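Local coordinates for melanin biosynthesis protein TyrA, putative (Shewanella oneidensis, PDB 2IIZ) that binds heme b and probably works as a peroxidase of the dye-decolorizing (DyP) type, at residues D152-A166 with K237-G249. Numbering follows the deposited sequence.
With HEM (protoporphyrin IX containing Fe), chain C.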
loop_
_atom_site.group_PDB
_atom_site.type_symbol
_atom_site.label_atom_id
_atom_site.label_comp_id
_atom_site.label_asym_id
_atom_site.label_seq_id
_atom_site.Cartn_x
_atom_site.Cartn_y
_atom_site.Cartn_z
ATOM N N ASP A 152 0.486 10.790 -17.253
ATOM C CA ASP A 152 1.206 11.865 -16.552
ATOM C C ASP A 152 2.698 11.634 -16.760
ATOM O O ASP A 152 3.176 10.507 -16.532
ATOM C CB ASP A 152 0.882 11.829 -15.055
ATOM C CG ASP A 152 1.432 13.044 -14.279
ATOM O OD1 ASP A 152 1.521 14.170 -14.828
ATOM O OD2 ASP A 152 1.775 12.864 -13.094
ATOM N N GLY A 153 3.419 12.680 -17.195
ATOM C CA GLY A 153 4.894 12.642 -17.355
ATOM C C GLY A 153 5.459 13.116 -18.701
ATOM O O GLY A 153 6.654 13.423 -18.837
ATOM N N THR A 154 4.591 13.170 -19.703
ATOM C CA THR A 154 5.001 13.222 -21.090
ATOM C C THR A 154 6.004 14.344 -21.412
ATOM O O THR A 154 7.005 14.095 -22.072
ATOM C CB THR A 154 3.752 13.338 -21.963
ATOM O OG1 THR A 154 2.919 12.196 -21.719
ATOM C CG2 THR A 154 4.118 13.427 -23.445
ATOM N N GLU A 155 5.734 15.565 -20.945
ATOM C CA GLU A 155 6.567 16.730 -21.295
ATOM C C GLU A 155 7.630 17.060 -20.246
ATOM O O GLU A 155 8.210 18.150 -20.262
ATOM C CB GLU A 155 5.683 17.948 -21.544
ATOM C CG GLU A 155 4.901 17.866 -22.851
ATOM C CD GLU A 155 5.794 17.975 -24.080
ATOM O OE1 GLU A 155 6.510 18.996 -24.206
ATOM O OE2 GLU A 155 5.773 17.036 -24.912
ATOM N N ASN A 156 7.884 16.121 -19.337
ATOM C CA ASN A 156 9.035 16.225 -18.438
ATOM C C ASN A 156 10.342 16.337 -19.214
ATOM O O ASN A 156 10.459 15.803 -20.307
ATOM C CB ASN A 156 9.137 14.997 -17.513
ATOM C CG ASN A 156 8.730 15.285 -16.062
ATOM O OD1 ASN A 156 8.384 16.406 -15.682
ATOM N ND2 ASN A 156 8.793 14.245 -15.239
ATOM N N PRO A 157 11.330 17.038 -18.639
ATOM C CA PRO A 157 12.680 17.019 -19.189
ATOM C C PRO A 157 13.172 15.589 -19.377
ATOM O O PRO A 157 12.768 14.679 -18.631
ATOM C CB PRO A 157 13.510 17.725 -18.110
ATOM C CG PRO A 157 12.550 18.604 -17.395
ATOM C CD PRO A 157 11.229 17.898 -17.442
ATOM N N LYS A 158 14.040 15.405 -20.366
ATOM C CA LYS A 158 14.508 14.081 -20.737
ATOM C C LYS A 158 16.022 14.028 -20.661
ATOM O O LYS A 158 16.696 15.032 -20.823
ATOM C CB LYS A 158 14.024 13.738 -22.147
ATOM C CG LYS A 158 12.484 13.796 -22.346
ATOM C CD LYS A 158 11.768 12.574 -21.770
ATOM C CE LYS A 158 10.283 12.499 -22.215
ATOM N NZ LYS A 158 9.295 12.923 -21.167
ATOM N N GLY A 159 16.554 12.841 -20.410
ATOM C CA GLY A 159 17.993 12.654 -20.321
ATOM C C GLY A 159 18.671 13.724 -19.481
ATOM O O GLY A 159 18.271 14.002 -18.356
ATOM N N ARG A 160 19.701 14.325 -20.044
ATOM C CA ARG A 160 20.531 15.281 -19.324
ATOM C C ARG A 160 19.833 16.590 -19.048
ATOM O O ARG A 160 20.251 17.324 -18.158
ATOM C CB ARG A 160 21.830 15.563 -20.099
ATOM C CG ARG A 160 22.930 14.576 -19.771
ATOM C CD ARG A 160 23.548 14.891 -18.413
ATOM N NE ARG A 160 23.497 13.755 -17.497
ATOM C CZ ARG A 160 23.916 13.787 -16.231
ATOM N NH1 ARG A 160 24.427 14.903 -15.711
ATOM N NH2 ARG A 160 23.824 12.691 -15.474
ATOM N N HIS A 161 18.784 16.893 -19.804
ATOM C CA HIS A 161 17.979 18.075 -19.505
ATOM C C HIS A 161 17.395 18.012 -18.098
ATOM O O HIS A 161 17.270 19.033 -17.442
ATOM C CB HIS A 161 16.864 18.278 -20.528
ATOM C CG HIS A 161 16.325 19.673 -20.542
ATOM N ND1 HIS A 161 17.127 20.772 -20.787
ATOM C CD2 HIS A 161 15.073 20.150 -20.339
ATOM C CE1 HIS A 161 16.389 21.867 -20.732
ATOM N NE2 HIS A 161 15.140 21.520 -20.464
ATOM N N ARG A 162 17.039 16.815 -17.634
ATOM C CA ARG A 162 16.555 16.624 -16.255
ATOM C C ARG A 162 17.502 17.243 -15.238
ATOM O O ARG A 162 17.090 17.970 -14.345
ATOM C CB ARG A 162 16.441 15.145 -15.922
ATOM C CG ARG A 162 15.522 14.370 -16.836
ATOM C CD ARG A 162 15.709 12.878 -16.645
ATOM N NE ARG A 162 14.895 12.370 -15.554
ATOM C CZ ARG A 162 13.589 12.117 -15.640
ATOM N NH1 ARG A 162 12.918 12.325 -16.771
ATOM N NH2 ARG A 162 12.938 11.648 -14.579
ATOM N N GLN A 163 18.781 16.950 -15.376
ATOM C CA GLN A 163 19.751 17.488 -14.446
ATOM C C GLN A 163 19.746 19.027 -14.539
ATOM O O GLN A 163 19.702 19.728 -13.527
ATOM C CB GLN A 163 21.139 16.870 -14.700
ATOM C CG GLN A 163 21.355 15.475 -14.024
ATOM C CD GLN A 163 20.510 14.346 -14.634
ATOM O OE1 GLN A 163 20.003 14.477 -15.744
ATOM N NE2 GLN A 163 20.364 13.231 -13.901
ATOM N N GLU A 164 19.775 19.528 -15.769
ATOM C CA GLU A 164 19.761 20.969 -16.066
ATOM C C GLU A 164 18.590 21.684 -15.362
ATOM O O GLU A 164 18.753 22.772 -14.799
ATOM C CB GLU A 164 19.660 21.160 -17.587
ATOM C CG GLU A 164 19.954 22.568 -18.098
ATOM C CD GLU A 164 21.419 22.822 -18.361
ATOM O OE1 GLU A 164 22.222 21.861 -18.301
ATOM O OE2 GLU A 164 21.762 23.996 -18.629
ATOM N N VAL A 165 17.415 21.064 -15.400
ATOM C CA VAL A 165 16.200 21.658 -14.817
ATOM C C VAL A 165 16.175 21.493 -13.305
ATOM O O VAL A 165 15.850 22.428 -12.591
ATOM C CB VAL A 165 14.916 21.035 -15.416
ATOM C CG1 VAL A 165 13.656 21.506 -14.666
ATOM C CG2 VAL A 165 14.798 21.390 -16.877
ATOM N N ALA A 166 16.521 20.305 -12.827
ATOM C CA ALA A 166 16.299 19.938 -11.429
ATOM C C ALA A 166 17.346 20.432 -10.439
ATOM O O ALA A 166 16.995 20.792 -9.316
ATOM C CB ALA A 166 16.160 18.417 -11.297
ATOM N N LYS A 237 11.965 32.241 -22.833
ATOM C CA LYS A 237 12.462 30.888 -22.566
ATOM C C LYS A 237 11.462 30.110 -21.716
ATOM O O LYS A 237 10.779 30.674 -20.860
ATOM C CB LYS A 237 13.837 30.915 -21.882
ATOM N N SER A 238 11.377 28.812 -21.965
ATOM C CA SER A 238 10.479 27.944 -21.204
ATOM C C SER A 238 10.893 27.813 -19.736
ATOM O O SER A 238 12.073 27.686 -19.410
ATOM C CB SER A 238 10.398 26.565 -21.854
ATOM O OG SER A 238 9.832 26.675 -23.144
ATOM N N ILE A 239 9.893 27.849 -18.867
ATOM C CA ILE A 239 10.063 27.747 -17.433
ATOM C C ILE A 239 9.649 26.327 -17.048
ATOM O O ILE A 239 8.453 26.002 -17.094
ATOM C CB ILE A 239 9.139 28.762 -16.736
ATOM C CG2 ILE A 239 9.338 28.770 -15.245
ATOM N N GLU A 240 10.624 25.494 -16.672
ATOM C CA GLU A 240 10.402 24.046 -16.513
ATOM C C GLU A 240 10.546 23.563 -15.085
ATOM O O GLU A 240 11.174 24.219 -14.267
ATOM C CB GLU A 240 11.392 23.263 -17.393
ATOM C CG GLU A 240 10.954 23.053 -18.848
ATOM C CD GLU A 240 12.063 22.446 -19.697
ATOM O OE1 GLU A 240 12.991 23.192 -20.073
ATOM O OE2 GLU A 240 12.009 21.223 -19.986
ATOM N N ILE A 241 9.952 22.406 -14.799
ATOM C CA ILE A 241 10.254 21.654 -13.595
ATOM C C ILE A 241 10.366 20.171 -13.950
ATOM O O ILE A 241 9.903 19.734 -15.022
ATOM C CB ILE A 241 9.182 21.817 -12.498
ATOM C CG1 ILE A 241 7.791 21.484 -13.033
ATOM C CG2 ILE A 241 9.194 23.228 -11.931
ATOM C CD1 ILE A 241 6.880 20.911 -11.973
ATOM N N LEU A 242 10.978 19.397 -13.061
ATOM C CA LEU A 242 11.009 17.959 -13.236
ATOM C C LEU A 242 10.109 17.341 -12.195
ATOM O O LEU A 242 10.415 17.318 -11.016
ATOM C CB LEU A 242 12.431 17.396 -13.138
ATOM C CG LEU A 242 12.494 15.864 -13.208
ATOM C CD1 LEU A 242 12.337 15.358 -14.641
ATOM C CD2 LEU A 242 13.762 15.357 -12.583
ATOM N N ARG A 243 8.983 16.832 -12.642
ATOM C CA ARG A 243 8.035 16.229 -11.725
ATOM C C ARG A 243 8.367 14.785 -11.506
ATOM O O ARG A 243 8.841 14.104 -12.416
ATOM C CB ARG A 243 6.638 16.294 -12.293
ATOM C CG ARG A 243 6.053 17.664 -12.343
ATOM C CD ARG A 243 4.882 17.649 -13.300
ATOM N NE ARG A 243 5.350 17.591 -14.690
ATOM C CZ ARG A 243 4.708 17.013 -15.699
ATOM N NH1 ARG A 243 3.537 16.400 -15.513
ATOM N NH2 ARG A 243 5.253 17.047 -16.903
ATOM N N GLN A 244 8.098 14.324 -10.292
ATOM C CA GLN A 244 8.340 12.956 -9.908
ATOM C C GLN A 244 7.094 12.368 -9.274
ATOM O O GLN A 244 7.219 11.489 -8.437
ATOM C CB GLN A 244 9.481 12.917 -8.890
ATOM C CG GLN A 244 10.872 13.228 -9.457
ATOM C CD GLN A 244 11.469 12.107 -10.291
ATOM O OE1 GLN A 244 10.826 11.090 -10.545
ATOM N NE2 GLN A 244 12.717 12.294 -10.730
ATOM N N SER A 245 5.909 12.852 -9.670
ATOM C CA SER A 245 4.656 12.497 -8.986
ATOM C C SER A 245 4.215 11.091 -9.296
ATOM O O SER A 245 4.597 10.537 -10.324
ATOM C CB SER A 245 3.521 13.402 -9.424
ATOM O OG SER A 245 3.959 14.712 -9.589
HETATM N N MSE A 246 3.400 10.523 -8.414
HETATM C CA MSE A 246 2.814 9.200 -8.623
HETATM C C MSE A 246 1.415 9.122 -8.030
HETATM O O MSE A 246 1.123 9.848 -7.093
HETATM C CB MSE A 246 3.686 8.161 -7.969
HETATM C CG MSE A 246 5.080 8.166 -8.556
HETATM SE SE MSE A 246 6.156 6.685 -8.155
HETATM C CE MSE A 246 5.025 5.257 -8.840
ATOM N N PRO A 247 0.531 8.246 -8.575
ATOM C CA PRO A 247 -0.737 7.986 -7.896
ATOM C C PRO A 247 -0.472 7.465 -6.497
ATOM O O PRO A 247 0.604 6.924 -6.266
ATOM C CB PRO A 247 -1.375 6.865 -8.749
ATOM C CG PRO A 247 -0.779 7.061 -10.093
ATOM C CD PRO A 247 0.636 7.479 -9.824
ATOM N N TYR A 248 -1.437 7.620 -5.589
ATOM C CA TYR A 248 -1.306 7.126 -4.220
ATOM C C TYR A 248 -2.656 6.844 -3.606
ATOM O O TYR A 248 -3.699 7.293 -4.106
ATOM C CB TYR A 248 -0.618 8.163 -3.329
ATOM C CG TYR A 248 -1.603 9.110 -2.700
ATOM C CD1 TYR A 248 -2.049 10.251 -3.384
ATOM C CD2 TYR A 248 -2.104 8.872 -1.431
ATOM C CE1 TYR A 248 -2.960 11.119 -2.804
ATOM C CE2 TYR A 248 -3.011 9.734 -0.853
ATOM C CZ TYR A 248 -3.435 10.855 -1.545
ATOM O OH TYR A 248 -4.341 11.697 -0.948
ATOM N N GLY A 249 -2.625 6.096 -2.505
ATOM C CA GLY A 249 -3.772 6.003 -1.612
ATOM C C GLY A 249 -4.602 4.750 -1.772
ATOM O O GLY A 249 -4.086 3.684 -2.100
HETATM C CHA HEM C . 1.300 18.300 -17.390
HETATM C CHB HEM C . -1.711 15.926 -14.474
HETATM C CHC HEM C . -0.727 18.937 -10.890
HETATM C CHD HEM C . 2.679 20.976 -13.583
HETATM C C1A HEM C . 0.369 17.412 -16.920
HETATM C C2A HEM C . -0.280 16.385 -17.708
HETATM C C3A HEM C . -1.115 15.734 -16.878
HETATM C C4A HEM C . -1.006 16.325 -15.571
HETATM C CMA HEM C . -2.046 14.557 -17.215
HETATM C CAA HEM C . -0.033 16.119 -19.213
HETATM C CBA HEM C . 1.091 15.088 -19.439
HETATM C CGA HEM C . 2.455 15.714 -19.247
HETATM O O1A HEM C . 3.128 15.435 -18.211
HETATM O O2A HEM C . 2.892 16.500 -20.132
HETATM C C1B HEM C . -1.712 16.550 -13.266
HETATM C C2B HEM C . -2.534 16.162 -12.139
HETATM C C3B HEM C . -2.257 17.006 -11.138
HETATM C C4B HEM C . -1.259 17.931 -11.617
HETATM C CMB HEM C . -3.524 14.975 -12.178
HETATM C CAB HEM C . -2.829 17.066 -9.713
HETATM C CBB HEM C . -4.093 16.749 -9.472
HETATM C C1C HEM C . 0.263 19.759 -11.329
HETATM C C2C HEM C . 0.812 20.844 -10.559
HETATM C C3C HEM C . 1.763 21.419 -11.301
HETATM C C4C HEM C . 1.829 20.695 -12.555
HETATM C CMC HEM C . 0.321 21.198 -9.146
HETATM C CAC HEM C . 2.659 22.623 -10.955
HETATM C CBC HEM C . 2.594 23.316 -9.810
HETATM C C1D HEM C . 2.645 20.437 -14.839
HETATM C C2D HEM C . 3.572 20.768 -15.889
HETATM C C3D HEM C . 3.141 19.933 -17.080
HETATM C C4D HEM C . 2.000 19.186 -16.621
HETATM C CMD HEM C . 4.744 21.770 -15.809
HETATM C CAD HEM C . 3.765 19.882 -18.485
HETATM C CBD HEM C . 2.971 20.822 -19.377
HETATM C CGD HEM C . 3.662 21.085 -20.694
HETATM O O1D HEM C . 3.190 20.533 -21.735
HETATM O O2D HEM C . 4.668 21.841 -20.691
HETATM N NA HEM C . -0.093 17.355 -15.618
HETATM N NB HEM C . -0.938 17.635 -12.917
HETATM N NC HEM C . 0.898 19.679 -12.546
HETATM N ND HEM C . 1.736 19.505 -15.301
HETATM FE FE HEM C . 0.236 18.653 -14.155
HETATM O O HOH W 1 2.658 10.332 -12.390
HETATM O O HOH W 2 2.298 15.643 -12.104
HETATM O O HOH W 3 7.270 18.904 -16.539
#
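Arg243 reaches from strand 238-249 to the loop 152-156, and both hold the heme. Its CB lies beside Asn156 OD1. CD packs on the porphyrin near HEM C1D. A bend at chi3 (-74°) then lays the guanidinium over the heme, with HEM C3D 3.5 Å below its plane. NE lies over HEM C2D. NH1 forms a salt bridge to Asp152 OD1, the carboxylate and guanidinium planes 55° apart. NH1 also donates to HEM O1A at 2.9 Å. NH2 donates to the same propionate oxygen and to water 3, which in turn donates to Asn156 OD1 and Ile241 O and so bridges the contact.

The backbone of Arg243 is gripped too. Its N donates to Asn156 OD1 (3.1 Å), while Asn156 ND2 donates to Arg243 O (2.8 Å). The Gly153-Asn156 type I turn brings Gly153 N to HEM O1A and Glu155 N to HEM O2A. Asp152 OD2 joins Ser245 through waters 1 and 2.

Farther along, Leu242 CD1 sits 3.6 Å above the centre of the Arg162 guanidinium, whose NE donates to Cys15 O. On helix 160-166, His161 NE2 donates almost straight (175°) to the syn side of Glu240 OE1, and Val165 CG1 packs on Ile241 CA.

The loop and Arg243 thus form the site for one heme propionate. Three donors, Gly153 N and Arg243 NH1 and NH2, converge on HEM O1A, which probably favours the ionised propionate.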